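Local structure of coiled-coil and C2 domain-containing protein 1-like (6EI6) at residues Val144-Leu149 and Val175-Thr180; Leu115-Leu120 and Val249-Leu254; Val193-Tyr198 and Leu243-Arg248. The protein binds phosphatidylinositol monophosphates and regulates the ESCRT pathway in endosomal protein sorting, probably by keeping the ESCRT-III subunit Shrub from polymerising inappropriately. One frame throughout, in Å; residues are numbered along the deposited sequence.

This chain is the C-terminal part of the protein, and the contacts lie in and beside its C2 domain, which mediates phosphoinositide binding. Interaction 3 is the facing of the two sheets; interaction 1 joins the same sheets at one end, and interaction 2 lies where the loop after strand 241-249 meets the turn before strand 119-128. The centres of interactions 1 and 2 are about 11 Å apart, those of 1 and 3 about 15 Å, and those of 2 and 3 about 18 Å. Ile177 N is 2.8 Å from Ser118 O, a probable hydrogen bond between interactions 1 and 2, and Glu145 N is 3.0 Å from Lys194 O, probably another between 1 and 3.

Interaction 1 of 3, residues Val144-Leu149 and Val175-Thr180; sequences VEFPLL and VDIQRT
Phe146 and Val175 meet at one end of the C2 beta-sandwich, each close to the point where its strand stops. Strand 140-145 belongs to one sheet and strand 171-176 to the other. Their continuations, measured from CA 146 to CA 149 and from CA 175 to CA 178, point in directions 35° apart, and the CA atoms of Phe146 and Val175 are 8.5 Å from each other. At such a spacing the contact is made by side chains.

Phe146 comes first along the chain. With CG anti to the backbone N (chi1 -179°), its ring projects into the space between the sheets, where Val175 CG1 sits over one face, 4.2 Å from the centroid and nearly on the ring normal, a CH-pi contact. Pro147 CD lies on the opposite face, off toward the rim. Ile177 CG2 reaches Phe146 CZ obliquely at 4.3 Å. The ring also packs on Leu120 and Val193, one residue from each sheet.

Leu148 follows, side by side with Val175 and pointing the opposite way. Its CD2 touches the second methyl of the valine, CG2, at 4.2 Å, and lies equally near the carbonyl oxygen of Asp176. Two branches of one valine therefore serve two partners.

Leu149 ends the contact on a more polar neighbour, alongside Phe184 of helix 182-190, which also touches Gln178. The glutamine chain bends at chi2 (109°), bringing its amide beside the leucine: Gln178 OE1 is 3.8 Å from Leu149 CD2 and Gln178 NE2 is 4.0 Å from that same methyl.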
loop_
_atom_site.group_PDB
_atom_site.type_symbol
_atom_site.label_atom_id
_atom_site.label_comp_id
_atom_site.label_asym_id
_atom_site.label_seq_id
_atom_site.Cartn_x
_atom_site.Cartn_y
_atom_site.Cartn_z
ATOM N N VAL A 144 13.876 12.767 2.017
ATOM C CA VAL A 144 13.092 11.807 1.252
ATOM C C VAL A 144 13.773 11.607 -0.087
ATOM O O VAL A 144 14.111 12.581 -0.767
ATOM C CB VAL A 144 11.645 12.285 1.049
ATOM C CG1 VAL A 144 10.877 11.267 0.186
ATOM C CG2 VAL A 144 10.956 12.528 2.404
ATOM N N GLU A 145 13.971 10.355 -0.465
ATOM C CA GLU A 145 14.625 10.004 -1.714
ATOM C C GLU A 145 13.730 9.024 -2.464
ATOM O O GLU A 145 13.494 7.910 -1.990
ATOM C CB GLU A 145 16.001 9.404 -1.443
ATOM C CG GLU A 145 16.745 8.969 -2.686
ATOM C CD GLU A 145 18.196 8.715 -2.406
ATOM O OE1 GLU A 145 18.580 8.740 -1.219
ATOM O OE2 GLU A 145 18.953 8.484 -3.368
ATOM N N PHE A 146 13.218 9.448 -3.617
ATOM C CA PHE A 146 12.292 8.657 -4.425
ATOM C C PHE A 146 12.952 8.316 -5.758
ATOM O O PHE A 146 13.319 9.236 -6.505
ATOM C CB PHE A 146 10.982 9.431 -4.655
ATOM C CG PHE A 146 9.972 8.662 -5.448
ATOM C CD1 PHE A 146 10.103 8.518 -6.824
ATOM C CD2 PHE A 146 8.912 8.041 -4.814
ATOM C CE1 PHE A 146 9.198 7.773 -7.548
ATOM C CE2 PHE A 146 7.999 7.293 -5.535
ATOM C CZ PHE A 146 8.140 7.161 -6.903
ATOM N N PRO A 147 13.085 7.045 -6.133
ATOM C CA PRO A 147 13.821 6.721 -7.364
ATOM C C PRO A 147 13.078 7.183 -8.614
ATOM O O PRO A 147 11.857 7.050 -8.713
ATOM C CB PRO A 147 13.947 5.190 -7.315
ATOM C CG PRO A 147 12.811 4.738 -6.488
ATOM C CD PRO A 147 12.490 5.851 -5.504
ATOM N N LEU A 148 13.827 7.740 -9.573
ATOM C CA LEU A 148 13.242 8.137 -10.853
ATOM C C LEU A 148 13.916 7.391 -12.003
ATOM O O LEU A 148 14.409 6.273 -11.812
ATOM C CB LEU A 148 13.329 9.655 -11.046
ATOM C CG LEU A 148 12.538 10.501 -10.028
ATOM C CD1 LEU A 148 12.634 11.982 -10.302
ATOM C CD2 LEU A 148 11.071 10.107 -9.948
ATOM N N LEU A 149 13.946 7.999 -13.192
ATOM C CA LEU A 149 14.395 7.309 -14.402
ATOM C C LEU A 149 15.910 7.192 -14.459
ATOM O O LEU A 149 16.634 8.144 -14.148
ATOM C CB LEU A 149 13.915 8.033 -15.656
ATOM C CG LEU A 149 12.420 8.032 -15.959
ATOM C CD1 LEU A 149 11.787 6.672 -15.653
ATOM C CD2 LEU A 149 11.740 9.167 -15.196
ATOM N N VAL A 175 5.455 14.018 -6.722
ATOM C CA VAL A 175 6.405 13.813 -7.803
ATOM C C VAL A 175 5.651 13.240 -9.002
ATOM O O VAL A 175 4.537 12.722 -8.877
ATOM C CB VAL A 175 7.583 12.900 -7.367
ATOM C CG1 VAL A 175 7.185 11.433 -7.404
ATOM C CG2 VAL A 175 8.788 13.150 -8.236
ATOM N N ASP A 176 6.260 13.379 -10.184
ATOM C CA ASP A 176 5.692 12.877 -11.432
ATOM C C ASP A 176 6.207 11.475 -11.730
ATOM O O ASP A 176 7.416 11.220 -11.686
ATOM C CB ASP A 176 6.037 13.797 -12.603
ATOM C CG ASP A 176 4.986 14.859 -12.839
ATOM O OD1 ASP A 176 3.778 14.582 -12.598
ATOM O OD2 ASP A 176 5.378 15.983 -13.243
ATOM N N ILE A 177 5.287 10.579 -12.055
ATOM C CA ILE A 177 5.626 9.245 -12.523
ATOM C C ILE A 177 5.056 9.090 -13.926
ATOM O O ILE A 177 4.165 9.836 -14.342
ATOM C CB ILE A 177 5.080 8.152 -11.585
ATOM C CG1 ILE A 177 3.549 8.227 -11.548
ATOM C CG2 ILE A 177 5.683 8.296 -10.189
ATOM C CD1 ILE A 177 2.910 7.559 -10.347
ATOM N N GLN A 178 5.590 8.114 -14.660
ATOM C CA GLN A 178 5.018 7.689 -15.937
ATOM C C GLN A 178 4.576 6.235 -15.813
ATOM O O GLN A 178 5.385 5.318 -15.992
ATOM C CB GLN A 178 6.006 7.847 -17.080
ATOM C CG GLN A 178 6.411 9.268 -17.358
ATOM C CD GLN A 178 7.837 9.522 -16.943
ATOM O OE1 GLN A 178 8.775 8.915 -17.480
ATOM N NE2 GLN A 178 8.016 10.416 -15.973
ATOM N N ARG A 179 3.283 6.038 -15.538
ATOM C CA ARG A 179 2.705 4.700 -15.513
ATOM C C ARG A 179 3.027 3.908 -16.775
ATOM O O ARG A 179 3.110 2.673 -16.727
ATOM C CB ARG A 179 1.196 4.805 -15.328
ATOM C CG ARG A 179 0.793 5.321 -13.976
ATOM C CD ARG A 179 -0.681 5.613 -13.918
ATOM N NE ARG A 179 -1.071 6.231 -12.652
ATOM C CZ ARG A 179 -1.470 5.547 -11.586
ATOM N NH1 ARG A 179 -1.521 4.226 -11.650
ATOM N NH2 ARG A 179 -1.819 6.175 -10.464
ATOM N N THR A 180 3.230 4.601 -17.903
ATOM C CA THR A 180 3.477 3.928 -19.175
ATOM C C THR A 180 4.877 3.321 -19.238
ATOM O O THR A 180 5.059 2.243 -19.811
ATOM C CB THR A 180 3.266 4.906 -20.331
ATOM O OG1 THR A 180 2.019 5.589 -20.156
ATOM C CG2 THR A 180 3.236 4.170 -21.644
#

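Interaction 2 of 3, residues Leu115-Leu120 and Val249-Leu254; sequences LTDSEL and VRNPIL
A type I beta turn, Thr116 to Glu119, leads into strand 119-128 and packs against the loop between strand 241-249 and helix 255-263. Arg250, next to Val249, gives the largest single share of the contact, just ahead of Leu115 and Val249. Its CB lies 3.3 Å from Thr116 O, and the chain then bends at chi3 (-83°), folding the guanidinium back over the carbonyl of Leu115. That oxygen sits 3.0 Å above the guanidinium plane, toward its rim. Although Arg250 NE is 3.1 Å from Leu115 O, the approach is to the face and the angle is too poor for a hydrogen bond, so the attraction is probably electrostatic. A serine in place of Arg250 would probably leave the Leu115 carbonyl without the positive group now lying over it and uncover the backbone of the turn.

Deeper in, the contact continues the C2 sandwich, whose strands 119-128 and 241-249 are neighbours in one sheet. Leu120 CD1 meets Val249 CG1 at 3.8 Å, the two side chains set at a slant to each other, while Leu115 CD2 presses on the Val249 carbonyl carbon at 3.6 Å.

The turn is braced from within by Thr116 N, which donates to Glu119 OE1 from above the carboxylate plane. On the loop side, Asn251 ND2 donates to Pro252 O at 3.2 Å, with the acceptor close to the amide plane. With the amide so turned, Asn251 OD1 lies 3.8 Å from Asp117 OD1, an approach of two oxygens without any bond; the carboxylate and amide planes are 38° apart. Arg179 bridges the two segments, NE bonding to Asp117 O and NH2 to Asn251 O.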
loop_
_atom_site.group_PDB
_atom_site.type_symbol
_atom_site.label_atom_id
_atom_site.label_comp_id
_atom_site.label_asym_id
_atom_site.label_seq_id
_atom_site.Cartn_x
_atom_site.Cartn_y
_atom_site.Cartn_z
ATOM N N LEU A 115 -5.481 13.512 -6.578
ATOM C CA LEU A 115 -4.186 13.325 -7.214
ATOM C C LEU A 115 -4.342 13.122 -8.711
ATOM O O LEU A 115 -5.218 12.386 -9.163
ATOM C CB LEU A 115 -3.449 12.112 -6.629
ATOM C CG LEU A 115 -2.411 12.260 -5.519
ATOM C CD1 LEU A 115 -2.847 13.219 -4.429
ATOM C CD2 LEU A 115 -2.191 10.892 -4.923
ATOM N N THR A 116 -3.468 13.754 -9.474
ATOM C CA THR A 116 -3.363 13.458 -10.892
ATOM C C THR A 116 -3.104 11.967 -11.097
ATOM O O THR A 116 -2.650 11.256 -10.199
ATOM C CB THR A 116 -2.237 14.304 -11.508
ATOM O OG1 THR A 116 -2.578 15.686 -11.364
ATOM C CG2 THR A 116 -2.010 14.014 -12.988
ATOM N N ASP A 117 -3.435 11.492 -12.297
ATOM C CA ASP A 117 -3.006 10.172 -12.740
ATOM C C ASP A 117 -1.489 10.019 -12.692
ATOM O O ASP A 117 -0.984 8.909 -12.478
ATOM C CB ASP A 117 -3.520 9.922 -14.170
ATOM C CG ASP A 117 -3.271 8.493 -14.646
ATOM O OD1 ASP A 117 -4.011 7.578 -14.192
ATOM O OD2 ASP A 117 -2.335 8.291 -15.460
ATOM N N SER A 118 -0.748 11.106 -12.903
ATOM C CA SER A 118 0.703 11.055 -13.011
ATOM C C SER A 118 1.408 11.330 -11.689
ATOM O O SER A 118 2.638 11.408 -11.668
ATOM C CB SER A 118 1.184 12.059 -14.060
ATOM O OG SER A 118 0.976 13.393 -13.609
ATOM N N GLU A 119 0.669 11.461 -10.593
ATOM C CA GLU A 119 1.206 11.993 -9.350
ATOM C C GLU A 119 1.299 10.927 -8.268
ATOM O O GLU A 119 0.310 10.245 -7.965
ATOM C CB GLU A 119 0.349 13.149 -8.843
ATOM C CG GLU A 119 0.733 14.448 -9.477
ATOM C CD GLU A 119 0.044 15.635 -8.855
ATOM O OE1 GLU A 119 -0.990 15.452 -8.150
ATOM O OE2 GLU A 119 0.556 16.760 -9.080
ATOM N N LEU A 120 2.478 10.819 -7.666
ATOM C CA LEU A 120 2.669 10.104 -6.417
ATOM C C LEU A 120 2.922 11.125 -5.322
ATOM O O LEU A 120 3.736 12.036 -5.500
ATOM C CB LEU A 120 3.834 9.124 -6.525
ATOM C CG LEU A 120 4.063 8.315 -5.258
ATOM C CD1 LEU A 120 4.351 6.854 -5.568
ATOM C CD2 LEU A 120 5.204 8.937 -4.487
ATOM N N VAL A 249 -1.254 7.253 -4.320
ATOM C CA VAL A 249 -1.443 7.464 -5.751
ATOM C C VAL A 249 -2.937 7.600 -6.027
ATOM O O VAL A 249 -3.781 7.281 -5.183
ATOM C CB VAL A 249 -0.829 6.339 -6.596
ATOM C CG1 VAL A 249 0.673 6.425 -6.535
ATOM C CG2 VAL A 249 -1.318 4.991 -6.086
ATOM N N ARG A 250 -3.248 8.135 -7.213
ATOM C CA ARG A 250 -4.646 8.275 -7.613
ATOM C C ARG A 250 -5.307 6.912 -7.816
ATOM O O ARG A 250 -6.471 6.722 -7.467
ATOM C CB ARG A 250 -4.759 9.113 -8.887
ATOM C CG ARG A 250 -5.837 8.628 -9.827
ATOM C CD ARG A 250 -6.434 9.723 -10.690
ATOM N NE ARG A 250 -7.474 10.447 -9.958
ATOM C CZ ARG A 250 -8.294 11.335 -10.508
ATOM N NH1 ARG A 250 -8.200 11.598 -11.800
ATOM N NH2 ARG A 250 -9.206 11.954 -9.769
ATOM N N ASN A 251 -4.596 5.949 -8.382
ATOM C CA ASN A 251 -5.130 4.597 -8.429
ATOM C C ASN A 251 -3.957 3.639 -8.520
ATOM O O ASN A 251 -2.838 4.060 -8.835
ATOM C CB ASN A 251 -6.112 4.414 -9.602
ATOM C CG ASN A 251 -5.561 4.926 -10.912
ATOM O OD1 ASN A 251 -5.914 6.017 -11.352
ATOM N ND2 ASN A 251 -4.705 4.143 -11.555
ATOM N N PRO A 252 -4.169 2.354 -8.229
ATOM C CA PRO A 252 -3.052 1.408 -8.255
ATOM C C PRO A 252 -2.420 1.306 -9.635
ATOM O O PRO A 252 -3.056 1.568 -10.657
ATOM C CB PRO A 252 -3.698 0.084 -7.833
ATOM C CG PRO A 252 -4.908 0.472 -7.048
ATOM C CD PRO A 252 -5.392 1.756 -7.660
ATOM N N ILE A 253 -1.135 0.944 -9.651
ATOM C CA ILE A 253 -0.425 0.743 -10.909
ATOM C C ILE A 253 -1.183 -0.243 -11.794
ATOM O O ILE A 253 -1.379 -0.010 -12.992
ATOM C CB ILE A 253 1.018 0.266 -10.643
ATOM C CG1 ILE A 253 1.738 1.199 -9.666
ATOM C CG2 ILE A 253 1.799 0.182 -11.937
ATOM C CD1 ILE A 253 1.603 2.639 -10.005
ATOM N N LEU A 254 -1.600 -1.368 -11.220
ATOM C CA LEU A 254 -2.318 -2.408 -11.957
ATOM C C LEU A 254 -3.828 -2.226 -11.890
ATOM O O LEU A 254 -4.576 -3.194 -11.689
ATOM C CB LEU A 254 -1.915 -3.779 -11.429
ATOM C CG LEU A 254 -0.410 -4.010 -11.318
ATOM C CD1 LEU A 254 -0.125 -5.401 -10.712
ATOM C CD2 LEU A 254 0.221 -3.827 -12.693
#

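Interaction 3 of 3, residues Val193-Tyr198 and Leu243-Arg248; sequences VKFEIY and LEVKIR
Strands 192-199 and 241-249 face each other with segment axes 10.1 Å apart at closest approach and N-to-C directions 145° apart, a separation at which interlocking side chains make the contact. Phe195 and Val245 point at each other from the two strands. Val245 CG2 lies over one face of the Phe195 ring, 3.9 Å from its centroid and 19° off the normal, a CH-pi contact, while the other methyl, Val245 CG1, lies on the same side of the ring plane, just outside the rim and 3.4 Å from Phe195 CZ, a tight fit.

Each strand is an inner member of its own four-stranded antiparallel sheet, so these residues form the middle of the C2 beta-sandwich core. All six that touch are buried and apolar. Leu243 turns CG away from its own backbone N (chi1 -173°), and CD2 reaches into the angle between two partners on the opposing strand: Phe195 CB at 3.7 Å and Ile197 CD1 at 3.9 Å. It crosses the phenylalanine at about a right angle but runs alongside the isoleucine in the opposite sense. Ile122, in the same sheet as Val245, also packs on Phe195. Toward the other end, Ile247 CD1 lies against Val193 CG2 at 4.0 Å.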
loop_
_atom_site.group_PDB
_atom_site.type_symbol
_atom_site.label_atom_id
_atom_site.label_comp_id
_atom_site.label_asym_id
_atom_site.label_seq_id
_atom_site.Cartn_x
_atom_site.Cartn_y
_atom_site.Cartn_z
ATOM N N VAL A 193 11.041 3.925 -1.300
ATOM C CA VAL A 193 11.314 5.306 -0.924
ATOM C C VAL A 193 12.139 5.299 0.359
ATOM O O VAL A 193 11.790 4.594 1.313
ATOM C CB VAL A 193 9.999 6.069 -0.705
ATOM C CG1 VAL A 193 10.265 7.524 -0.425
ATOM C CG2 VAL A 193 9.087 5.882 -1.901
ATOM N N LYS A 194 13.207 6.102 0.398
ATOM C CA LYS A 194 14.130 6.149 1.528
ATOM C C LYS A 194 13.865 7.395 2.369
ATOM O O LYS A 194 13.798 8.503 1.833
ATOM C CB LYS A 194 15.581 6.131 1.027
ATOM C CG LYS A 194 16.674 6.083 2.134
ATOM C CD LYS A 194 18.101 6.407 1.584
ATOM C CE LYS A 194 18.845 5.159 1.112
ATOM N NZ LYS A 194 20.061 5.494 0.311
ATOM N N PHE A 195 13.709 7.215 3.682
ATOM C CA PHE A 195 13.528 8.318 4.624
ATOM C C PHE A 195 14.716 8.354 5.573
ATOM O O PHE A 195 14.942 7.395 6.314
ATOM C CB PHE A 195 12.241 8.163 5.434
ATOM C CG PHE A 195 11.007 8.181 4.608
ATOM C CD1 PHE A 195 10.553 7.022 3.983
ATOM C CD2 PHE A 195 10.297 9.358 4.437
ATOM C CE1 PHE A 195 9.433 7.043 3.198
ATOM C CE2 PHE A 195 9.160 9.383 3.663
ATOM C CZ PHE A 195 8.725 8.216 3.039
ATOM N N GLU A 196 15.449 9.462 5.594
ATOM C CA GLU A 196 16.589 9.618 6.497
ATOM C C GLU A 196 16.259 10.656 7.558
ATOM O O GLU A 196 15.912 11.790 7.228
ATOM C CB GLU A 196 17.846 9.988 5.721
ATOM C CG GLU A 196 18.320 8.836 4.881
ATOM C CD GLU A 196 19.452 9.208 3.956
ATOM O OE1 GLU A 196 19.823 10.395 3.941
ATOM O OE2 GLU A 196 19.970 8.318 3.242
ATOM N N ILE A 197 16.331 10.260 8.825
ATOM C CA ILE A 197 15.963 11.132 9.932
ATOM C C ILE A 197 17.241 11.739 10.514
ATOM O O ILE A 197 18.159 11.018 10.922
ATOM C CB ILE A 197 15.158 10.379 10.997
ATOM C CG1 ILE A 197 13.837 9.882 10.410
ATOM C CG2 ILE A 197 14.859 11.296 12.160
ATOM C CD1 ILE A 197 13.894 8.469 9.817
ATOM N N TYR A 198 17.323 13.065 10.528
ATOM C CA TYR A 198 18.547 13.749 10.921
ATOM C C TYR A 198 18.290 14.665 12.106
ATOM O O TYR A 198 17.253 15.341 12.165
ATOM C CB TYR A 198 19.117 14.574 9.781
ATOM C CG TYR A 198 19.908 13.804 8.753
ATOM C CD1 TYR A 198 21.267 13.582 8.912
ATOM C CD2 TYR A 198 19.309 13.335 7.599
ATOM C CE1 TYR A 198 21.995 12.893 7.957
ATOM C CE2 TYR A 198 20.040 12.657 6.643
ATOM C CZ TYR A 198 21.373 12.438 6.831
ATOM O OH TYR A 198 22.084 11.754 5.868
ATOM N N LEU A 243 8.982 6.252 12.540
ATOM C CA LEU A 243 8.509 7.294 11.639
ATOM C C LEU A 243 7.201 6.844 10.991
ATOM O O LEU A 243 7.091 5.705 10.521
ATOM C CB LEU A 243 9.565 7.617 10.568
ATOM C CG LEU A 243 9.282 8.813 9.657
ATOM C CD1 LEU A 243 9.291 10.112 10.428
ATOM C CD2 LEU A 243 10.268 8.879 8.529
ATOM N N GLU A 244 6.212 7.729 10.971
ATOM C CA GLU A 244 4.920 7.443 10.367
ATOM C C GLU A 244 4.796 8.183 9.044
ATOM O O GLU A 244 5.033 9.396 8.976
ATOM C CB GLU A 244 3.781 7.840 11.296
ATOM C CG GLU A 244 2.436 7.594 10.676
ATOM C CD GLU A 244 1.321 8.175 11.494
ATOM O OE1 GLU A 244 1.577 8.568 12.650
ATOM O OE2 GLU A 244 0.186 8.248 10.982
ATOM N N VAL A 245 4.372 7.460 8.009
ATOM C CA VAL A 245 4.521 7.897 6.631
ATOM C C VAL A 245 3.326 7.410 5.804
ATOM O O VAL A 245 2.749 6.354 6.074
ATOM C CB VAL A 245 5.873 7.363 6.110
ATOM C CG1 VAL A 245 5.854 7.160 4.617
ATOM C CG2 VAL A 245 6.994 8.302 6.522
ATOM N N LYS A 246 2.947 8.198 4.797
ATOM C CA LYS A 246 1.952 7.807 3.807
ATOM C C LYS A 246 2.553 7.892 2.409
ATOM O O LYS A 246 3.353 8.788 2.125
ATOM C CB LYS A 246 0.721 8.699 3.871
ATOM C CG LYS A 246 0.019 8.737 5.214
ATOM C CD LYS A 246 -1.042 9.821 5.180
ATOM C CE LYS A 246 -2.074 9.595 6.262
ATOM N NZ LYS A 246 -3.105 10.668 6.211
ATOM N N ILE A 247 2.184 6.956 1.534
ATOM C CA ILE A 247 2.491 7.062 0.113
ATOM C C ILE A 247 1.206 6.821 -0.663
ATOM O O ILE A 247 0.545 5.790 -0.484
ATOM C CB ILE A 247 3.578 6.074 -0.328
ATOM C CG1 ILE A 247 4.740 6.092 0.673
ATOM C CG2 ILE A 247 4.056 6.434 -1.730
ATOM C CD1 ILE A 247 5.847 5.147 0.293
ATOM N N ARG A 248 0.840 7.773 -1.510
ATOM C CA ARG A 248 -0.492 7.784 -2.090
ATOM C C ARG A 248 -0.421 7.992 -3.589
ATOM O O ARG A 248 0.354 8.818 -4.072
ATOM C CB ARG A 248 -1.341 8.874 -1.464
ATOM C CG ARG A 248 -1.382 8.809 0.051
ATOM C CD ARG A 248 -2.169 9.977 0.622
ATOM N NE ARG A 248 -3.578 9.946 0.216
ATOM C CZ ARG A 248 -4.124 10.806 -0.645
ATOM N NH1 ARG A 248 -3.382 11.766 -1.204
ATOM N NH2 ARG A 248 -5.415 10.710 -0.949
#